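Local coordinates for putative phosphohistidine phosphatase, SixA (Nakamurella multipartita, PDB 4HBZ), which probably removes phosphate from phosphorylated histidine or a similar substrate, as a putative SixA-type member of the histidine phosphatase superfamily, at residues A[24-29]-A[119-124]. Sequence-based numbering, arbitrary orientation.
Sequences LMRHAA and GHAPTI
His120 ND1 lies 3.4 Å from His27 CD2, at the edge of the His27 ring and near its plane, with the two ring planes turned 65° apart. Over one face of the Arg26 guanidinium sits the Ala121 methyl, CB 3.5 Å from NE; a methyl is small enough to lie against the flat group. Extended throughout, with CG anti to the backbone N (chi1 178°), Arg26 sends NE to a water that also accepts from Ala121 N, while NH1 bonds Phe154 O. In its ring plane His27 ND1 donates to Ala28 O (2.8 Å, 173°), which fixes the ring's rotation; an alanine here would probably remove the ring beside His120 ND1 and leave Ala28 O without the ND1 donor. Arg26-His27-Ala28 matches the superfamily's Arg-His-Gly signature except at its last residue, and His120 fits the second conserved histidine, consistent with both lining the active site. His120 NE2 is hydrogen-bonded to Ser69 OG. Gly119 N to Met25 O (2.9 Å) and His27 N to Gly119 O (3.0 Å) flank Arg26 and pair it with Gly119 in a parallel beta bridge; glycine suits position 119, where Ile124 CD1 lies close by. Ile124, in helix 123-138, covers the backbone of Leu24 and Met25, while helix 72-81 packs against His27 where central strands 20-26 and 114-119 end.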
loop_
_atom_site.group_PDB
_atom_site.type_symbol
_atom_site.label_atom_id
_atom_site.label_comp_id
_atom_site.label_asym_id
_atom_site.label_seq_id
_atom_site.Cartn_x
_atom_site.Cartn_y
_atom_site.Cartn_z
ATOM N N LEU A 24 -0.618 1.261 -1.626
ATOM C CA LEU A 24 0.414 0.764 -0.752
ATOM C C LEU A 24 0.729 1.812 0.302
ATOM O O LEU A 24 1.254 2.860 -0.053
ATOM C CB LEU A 24 1.660 0.385 -1.528
ATOM C CG LEU A 24 1.584 -0.706 -2.574
ATOM C CD1 LEU A 24 2.894 -0.889 -3.280
ATOM C CD2 LEU A 24 1.063 -1.995 -1.915
HETATM N N MSE A 25 0.409 1.555 1.571
HETATM C CA MSE A 25 0.534 2.535 2.640
HETATM C C MSE A 25 1.501 2.073 3.663
HETATM O O MSE A 25 1.407 0.948 4.174
HETATM C CB MSE A 25 -0.854 2.772 3.263
HETATM C CG MSE A 25 -0.764 3.878 4.300
HETATM SE SE MSE A 25 -2.576 4.429 4.839
HETATM C CE MSE A 25 -2.020 5.998 5.936
ATOM N N ARG A 26 2.360 2.988 4.076
ATOM C CA ARG A 26 3.183 2.783 5.282
ATOM C C ARG A 26 2.418 3.346 6.484
ATOM O O ARG A 26 1.868 4.456 6.419
ATOM C CB ARG A 26 4.532 3.510 5.125
ATOM C CG ARG A 26 5.411 3.388 6.357
ATOM C CD ARG A 26 6.691 4.168 6.177
ATOM N NE ARG A 26 7.558 4.030 7.339
ATOM C CZ ARG A 26 8.744 4.641 7.453
ATOM N NH1 ARG A 26 9.216 5.392 6.503
ATOM N NH2 ARG A 26 9.498 4.392 8.523
ATOM N N HIS A 27 2.358 2.583 7.562
ATOM C CA HIS A 27 1.681 3.047 8.769
ATOM C C HIS A 27 2.185 4.436 9.172
ATOM O O HIS A 27 3.331 4.815 8.923
ATOM C CB HIS A 27 1.861 2.080 9.944
ATOM C CG HIS A 27 3.263 1.949 10.407
ATOM N ND1 HIS A 27 3.889 2.888 11.198
ATOM C CD2 HIS A 27 4.193 0.990 10.143
ATOM C CE1 HIS A 27 5.136 2.520 11.390
ATOM N NE2 HIS A 27 5.346 1.369 10.770
ATOM N N ALA A 28 1.320 5.120 9.898
ATOM C CA ALA A 28 1.654 6.449 10.412
ATOM C C ALA A 28 2.565 6.370 11.618
ATOM O O ALA A 28 2.871 5.297 12.139
ATOM C CB ALA A 28 0.405 7.220 10.687
ATOM N N ALA A 29 3.079 7.520 12.024
ATOM C CA ALA A 29 4.138 7.607 13.033
ATOM C C ALA A 29 3.716 6.986 14.351
ATOM O O ALA A 29 2.574 7.210 14.835
ATOM C CB ALA A 29 4.552 9.046 13.227
ATOM N N GLY A 119 1.209 -1.540 5.708
ATOM C CA GLY A 119 2.366 -2.237 6.226
ATOM C C GLY A 119 3.497 -1.337 6.657
ATOM O O GLY A 119 3.300 -0.216 7.110
ATOM N N HIS A 120 4.725 -1.862 6.527
ATOM C CA HIS A 120 5.907 -1.247 7.088
ATOM C C HIS A 120 6.954 -0.958 6.007
ATOM O O HIS A 120 7.058 -1.713 5.021
ATOM C CB HIS A 120 6.585 -2.230 8.086
ATOM C CG HIS A 120 5.671 -2.722 9.172
ATOM N ND1 HIS A 120 5.607 -2.097 10.396
ATOM C CD2 HIS A 120 4.720 -3.693 9.185
ATOM C CE1 HIS A 120 4.668 -2.691 11.136
ATOM N NE2 HIS A 120 4.134 -3.668 10.431
ATOM N N ALA A 121 7.737 0.085 6.185
ATOM C CA ALA A 121 8.958 0.260 5.457
ATOM C C ALA A 121 10.033 -0.650 6.010
ATOM O O ALA A 121 9.995 -0.967 7.173
ATOM C CB ALA A 121 9.419 1.680 5.510
ATOM N N PRO A 122 11.007 -1.079 5.182
ATOM C CA PRO A 122 11.250 -0.699 3.805
ATOM C C PRO A 122 10.410 -1.457 2.796
ATOM O O PRO A 122 10.405 -1.152 1.571
ATOM C CB PRO A 122 12.732 -1.029 3.624
ATOM C CG PRO A 122 12.966 -2.172 4.591
ATOM C CD PRO A 122 12.141 -1.810 5.779
ATOM N N THR A 123 9.669 -2.486 3.224
ATOM C CA THR A 123 9.029 -3.337 2.254
ATOM C C THR A 123 7.954 -2.625 1.421
ATOM O O THR A 123 7.846 -2.865 0.241
ATOM C CB THR A 123 8.383 -4.571 2.966
ATOM O OG1 THR A 123 9.470 -5.351 3.492
ATOM C CG2 THR A 123 7.478 -5.409 2.047
ATOM N N ILE A 124 7.195 -1.746 2.041
ATOM C CA ILE A 124 6.110 -1.103 1.299
ATOM C C ILE A 124 6.631 -0.317 0.071
ATOM O O ILE A 124 6.205 -0.559 -1.073
ATOM C CB ILE A 124 5.205 -0.297 2.229
ATOM C CG1 ILE A 124 4.272 -1.213 3.066
ATOM C CG2 ILE A 124 4.377 0.750 1.469
ATOM C CD1 ILE A 124 3.134 -1.912 2.329
HETATM O O HOH W 1 7.517 1.373 8.802
#